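Local coordinates for Dps family protein (Staphylococcus aureus subsp. aureus, PDB 2D5K), which forms a hollow twelve-subunit shell and, as Dps proteins of the ferritin superfamily do, probably oxidises and stores iron and compacts the nucleoid, at residues Glu11-Val16 / Glu61-Val66. Numbering follows the deposited sequence.
Sequences ELNQQV and ERILAV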
loop_
_atom_site.group_PDB
_atom_site.type_symbol
_atom_site.label_atom_id
_atom_site.label_comp_id
_atom_site.label_asym_id
_atom_site.label_seq_id
_atom_site.Cartn_x
_atom_site.Cartn_y
_atom_site.Cartn_z
ATOM N N GLU B 11 6.370 -34.577 19.851
ATOM C CA GLU B 11 5.178 -34.272 19.064
ATOM C C GLU B 11 5.447 -33.116 18.103
ATOM O O GLU B 11 4.964 -33.117 16.969
ATOM C CB GLU B 11 4.004 -33.906 19.979
ATOM C CG GLU B 11 3.474 -35.060 20.820
ATOM C CD GLU B 11 3.087 -36.261 19.979
ATOM O OE1 GLU B 11 2.463 -36.068 18.912
ATOM O OE2 GLU B 11 3.398 -37.401 20.391
ATOM N N LEU B 12 6.205 -32.125 18.564
ATOM C CA LEU B 12 6.534 -30.973 17.731
ATOM C C LEU B 12 7.406 -31.399 16.551
ATOM O O LEU B 12 7.155 -30.999 15.409
ATOM C CB LEU B 12 7.253 -29.898 18.563
ATOM C CG LEU B 12 6.369 -29.113 19.542
ATOM C CD1 LEU B 12 7.233 -28.386 20.571
ATOM C CD2 LEU B 12 5.508 -28.119 18.764
ATOM N N ASN B 13 8.421 -32.215 16.818
ATOM C CA ASN B 13 9.297 -32.676 15.745
ATOM C C ASN B 13 8.563 -33.572 14.755
ATOM O O ASN B 13 8.879 -33.573 13.566
ATOM C CB ASN B 13 10.522 -33.412 16.302
ATOM C CG ASN B 13 11.696 -32.483 16.532
ATOM O OD1 ASN B 13 11.917 -31.547 15.760
ATOM N ND2 ASN B 13 12.463 -32.739 17.588
ATOM N N GLN B 14 7.586 -34.330 15.242
ATOM C CA GLN B 14 6.809 -35.198 14.366
ATOM C C GLN B 14 6.156 -34.334 13.291
ATOM O O GLN B 14 6.115 -34.715 12.122
ATOM C CB GLN B 14 5.737 -35.946 15.159
ATOM C CG GLN B 14 4.745 -36.732 14.301
ATOM C CD GLN B 14 5.382 -37.910 13.577
ATOM O OE1 GLN B 14 5.895 -38.838 14.206
ATOM N NE2 GLN B 14 5.349 -37.877 12.249
ATOM N N GLN B 15 5.653 -33.164 13.686
ATOM C CA GLN B 15 5.020 -32.266 12.728
ATOM C C GLN B 15 6.052 -31.545 11.862
ATOM O O GLN B 15 5.802 -31.292 10.687
ATOM C CB GLN B 15 4.129 -31.244 13.440
ATOM C CG GLN B 15 2.932 -31.857 14.166
ATOM C CD GLN B 15 2.163 -32.837 13.297
ATOM O OE1 GLN B 15 1.886 -32.565 12.128
ATOM N NE2 GLN B 15 1.809 -33.983 13.868
ATOM N N VAL B 16 7.208 -31.207 12.427
ATOM C CA VAL B 16 8.234 -30.542 11.624
ATOM C C VAL B 16 8.592 -31.498 10.490
ATOM O O VAL B 16 8.749 -31.086 9.336
ATOM C CB VAL B 16 9.512 -30.227 12.443
ATOM C CG1 VAL B 16 10.589 -29.652 11.523
ATOM C CG2 VAL B 16 9.194 -29.227 13.542
ATOM N N GLU B 61 10.883 -23.288 15.953
ATOM C CA GLU B 61 11.335 -22.253 16.879
ATOM C C GLU B 61 10.688 -22.377 18.253
ATOM O O GLU B 61 11.163 -21.785 19.220
ATOM C CB GLU B 61 11.100 -20.862 16.292
ATOM C CG GLU B 61 11.786 -20.677 14.941
ATOM C CD GLU B 61 12.066 -19.230 14.601
ATOM O OE1 GLU B 61 11.262 -18.353 14.978
ATOM O OE2 GLU B 61 13.094 -18.971 13.939
ATOM N N ARG B 62 9.603 -23.142 18.343
ATOM C CA ARG B 62 8.967 -23.356 19.638
ATOM C C ARG B 62 9.832 -24.386 20.349
ATOM O O ARG B 62 10.095 -24.275 21.547
ATOM C CB ARG B 62 7.539 -23.891 19.481
ATOM C CG ARG B 62 6.911 -24.357 20.804
ATOM C CD ARG B 62 6.947 -23.250 21.867
ATOM N NE ARG B 62 6.504 -23.731 23.178
ATOM C CZ ARG B 62 6.643 -23.048 24.310
ATOM N NH1 ARG B 62 7.215 -21.849 24.297
ATOM N NH2 ARG B 62 6.225 -23.568 25.459
ATOM N N ILE B 63 10.274 -25.394 19.600
ATOM C CA ILE B 63 11.133 -26.432 20.153
ATOM C C ILE B 63 12.371 -25.755 20.733
ATOM O O ILE B 63 12.875 -26.151 21.788
ATOM C CB ILE B 63 11.563 -27.452 19.069
ATOM C CG1 ILE B 63 10.362 -28.311 18.656
ATOM C CG2 ILE B 63 12.675 -28.341 19.595
ATOM C CD1 ILE B 63 10.665 -29.306 17.553
ATOM N N LEU B 64 12.854 -24.728 20.041
ATOM C CA LEU B 64 14.024 -23.987 20.500
ATOM C C LEU B 64 13.670 -23.226 21.775
ATOM O O LEU B 64 14.462 -23.163 22.717
ATOM C CB LEU B 64 14.485 -23.008 19.415
ATOM C CG LEU B 64 14.977 -23.640 18.108
ATOM C CD1 LEU B 64 15.073 -22.579 17.020
ATOM C CD2 LEU B 64 16.326 -24.313 18.335
ATOM N N ALA B 65 12.466 -22.662 21.804
ATOM C CA ALA B 65 12.001 -21.898 22.954
ATOM C C ALA B 65 11.861 -22.747 24.220
ATOM O O ALA B 65 11.834 -22.207 25.326
ATOM C CB ALA B 65 10.671 -21.217 22.623
ATOM N N VAL B 66 11.763 -24.066 24.065
ATOM C CA VAL B 66 11.651 -24.950 25.226
ATOM C C VAL B 66 12.954 -25.713 25.455
ATOM O O VAL B 66 13.001 -26.680 26.219
ATOM C CB VAL B 66 10.479 -25.961 25.087
ATOM C CG1 VAL B 66 9.168 -25.211 24.964
ATOM C CG2 VAL B 66 10.693 -26.874 23.885
#
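Ile-63 lies lengthwise against Leu-12, the two side chains running past each other in opposite directions. Ile-63 CG1 sits 3.5 Å from Leu-12 CB, tight for two carbons, and 3.7 Å from Leu-12 CD1. With CG1 anti to its own carbonyl carbon (chi1 -71°) and an extended chi2, Ile-63 carries CD1 onward to Asn-13, which it meets at about a right angle. There Ile-63 CD1 comes 3.1 Å from Asn-13 OD1, a close methyl-to-oxygen contact and not a hydrogen bond; the amide itself is held by the loop beyond helix 38-65, OD1 accepting from Val-71 N and ND2 donating to Asn-69 O. One turn after Leu-12, Val-16 CG2 reaches Ile-63 CD1 more loosely, at 4.3 Å. This is the near-antiparallel packing of helices 5-32 and 38-65 (158° between the local axes, 10.2 Å apart) in the four-helix bundle of the ferritin-like fold. On the other flank Leu-12 CD1 crosses the aliphatic stem of Arg-62, 4.0 Å from its CG. The bend at chi2 (55°) turns the rest of the arginine chain toward a guanidinium that pairs with Asp-122 of its own chain and with Asp-137 of a second subunit, tying the end of helix 38-65 to the shell interface. Val-66 CG1 lies over one face of the Arg-62 guanidinium, 3.3 Å above its plane and offset toward the rim, just where the helix ends.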